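Local coordinates for ribosomal protein S2-related protein (PDB 2JH3) that binds a 4Fe-4S iron-sulfur cluster and, with its chelatase-like fold, may act as a sirohydrochlorin ferrochelatase, at residues P120-A125 and P251-V256. Numbering follows the deposited sequence.
Sequences PGMADA and PAVAEV
Met122 reaches from the first turn of helix 122-133 to two valines of helix 253-262, and its chain is worth tracing outward. CB makes no contact across the interface; the approach begins at CG, which sits beside the backbone N (chi1 -84°) and comes within 4.3 Å of Val256 CG1. SD touches both valines, 4.1 Å from Val253 CG1 and the same from Val256 CG2. A second and third bend (chi2 -49°, chi3 -60°) fold the chain back, leaving the methyl CE 4.3 Å from Val253 CG1. Met122 meets Val256 at about a right angle and Val253 at a slant.

Val256 also packs on main-chain atoms. Its methyl CG2 rests against the peptide carbonyl of Gly121, 3.5 Å from Gly121 O and nearly as close to its carbon, while that oxygen also accepts the helical bond from Ala125 N.

The two helix starts run antiparallel here, Gly121 facing Val256 and Ala125 facing Ala252, and each follows a His-Pro pair, His119-Pro120 and His250-Pro251. This near-twofold match is consistent with the paired CbiX-type regions of a chelatase-like fold. The partners are exchanged between the regions: Met122 also touches His160 of helix 155-167, and Val253 lies on Val26 of helix 18-35.

Toward the other end Ala252 CB rests on Ala125, 4.0 Å from its CA and 4.1 Å from its CB, and Val253 CG1 approaches Ala125 CB as well. Salt bridges from Asp124 to Arg167 and from Glu255 to Arg33 repeat the exchange.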
loop_
_atom_site.group_PDB
_atom_site.type_symbol
_atom_site.label_atom_id
_atom_site.label_comp_id
_atom_site.label_asym_id
_atom_site.label_seq_id
_atom_site.Cartn_x
_atom_site.Cartn_y
_atom_site.Cartn_z
ATOM N N PRO A 120 37.029 -24.804 2.297
ATOM C CA PRO A 120 37.875 -25.236 1.157
ATOM C C PRO A 120 37.167 -25.948 0.034
ATOM O O PRO A 120 37.646 -25.893 -1.117
ATOM C CB PRO A 120 38.971 -26.077 1.802
ATOM C CG PRO A 120 38.454 -26.453 3.209
ATOM C CD PRO A 120 37.537 -25.299 3.597
ATOM N N GLY A 121 36.016 -26.558 0.319
ATOM C CA GLY A 121 35.140 -27.096 -0.689
ATOM C C GLY A 121 34.714 -26.117 -1.774
ATOM O O GLY A 121 34.244 -26.527 -2.836
ATOM N N MET A 122 34.825 -24.825 -1.511
ATOM C CA MET A 122 34.401 -23.834 -2.493
ATOM C C MET A 122 35.277 -23.869 -3.748
ATOM O O MET A 122 34.821 -23.535 -4.803
ATOM C CB MET A 122 34.348 -22.421 -1.864
ATOM C CG MET A 122 33.004 -22.078 -1.075
ATOM S SD MET A 122 31.468 -22.452 -2.000
ATOM C CE MET A 122 31.778 -21.362 -3.428
ATOM N N ALA A 123 36.541 -24.223 -3.623
ATOM C CA ALA A 123 37.436 -24.470 -4.817
ATOM C C ALA A 123 36.878 -25.492 -5.820
ATOM O O ALA A 123 36.932 -25.292 -7.064
ATOM C CB ALA A 123 38.794 -24.878 -4.334
ATOM N N ASP A 124 36.321 -26.596 -5.291
ATOM C CA ASP A 124 35.617 -27.595 -6.111
ATOM C C ASP A 124 34.394 -27.078 -6.794
ATOM O O ASP A 124 34.095 -27.451 -7.961
ATOM C CB ASP A 124 35.123 -28.747 -5.219
ATOM C CG ASP A 124 36.235 -29.417 -4.470
ATOM O OD1 ASP A 124 37.141 -29.964 -5.133
ATOM O OD2 ASP A 124 36.243 -29.383 -3.214
ATOM N N ALA A 125 33.611 -26.276 -6.059
ATOM C CA ALA A 125 32.411 -25.657 -6.631
ATOM C C ALA A 125 32.788 -24.650 -7.753
ATOM O O ALA A 125 32.145 -24.586 -8.762
ATOM C CB ALA A 125 31.563 -24.980 -5.514
ATOM N N PRO A 251 24.860 -26.327 -8.256
ATOM C CA PRO A 251 24.371 -27.337 -7.284
ATOM C C PRO A 251 25.451 -27.845 -6.349
ATOM O O PRO A 251 25.154 -28.422 -5.306
ATOM C CB PRO A 251 23.852 -28.471 -8.156
ATOM C CG PRO A 251 23.736 -27.862 -9.588
ATOM C CD PRO A 251 24.751 -26.787 -9.652
ATOM N N ALA A 252 26.705 -27.644 -6.726
ATOM C CA ALA A 252 27.813 -28.138 -5.923
ATOM C C ALA A 252 27.909 -27.417 -4.592
ATOM O O ALA A 252 28.522 -27.931 -3.677
ATOM C CB ALA A 252 29.115 -27.992 -6.691
ATOM N N VAL A 253 27.289 -26.243 -4.459
ATOM C CA VAL A 253 27.391 -25.524 -3.168
ATOM C C VAL A 253 26.691 -26.253 -2.033
ATOM O O VAL A 253 27.094 -26.092 -0.897
ATOM C CB VAL A 253 26.948 -24.038 -3.233
ATOM C CG1 VAL A 253 27.966 -23.220 -4.047
ATOM C CG2 VAL A 253 25.631 -23.874 -3.895
ATOM N N ALA A 254 25.706 -27.091 -2.350
ATOM C CA ALA A 254 24.974 -27.837 -1.294
ATOM C C ALA A 254 25.894 -28.766 -0.555
ATOM O O ALA A 254 25.821 -28.898 0.672
ATOM C CB ALA A 254 23.813 -28.622 -1.848
ATOM N N GLU A 255 26.801 -29.404 -1.296
ATOM C CA GLU A 255 27.787 -30.279 -0.662
ATOM C C GLU A 255 28.757 -29.547 0.214
ATOM O O GLU A 255 29.215 -30.101 1.217
ATOM C CB GLU A 255 28.506 -31.165 -1.714
ATOM C CG GLU A 255 27.620 -32.391 -2.160
ATOM C CD GLU A 255 27.257 -33.337 -0.954
ATOM O OE1 GLU A 255 28.158 -33.790 -0.190
ATOM O OE2 GLU A 255 26.053 -33.649 -0.773
ATOM N N VAL A 256 29.088 -28.304 -0.120
ATOM C CA VAL A 256 29.973 -27.522 0.747
ATOM C C VAL A 256 29.287 -27.141 2.069
ATOM O O VAL A 256 29.883 -27.204 3.137
ATOM C CB VAL A 256 30.494 -26.209 0.040
ATOM C CG1 VAL A 256 31.462 -25.519 0.905
ATOM C CG2 VAL A 256 31.123 -26.528 -1.358
#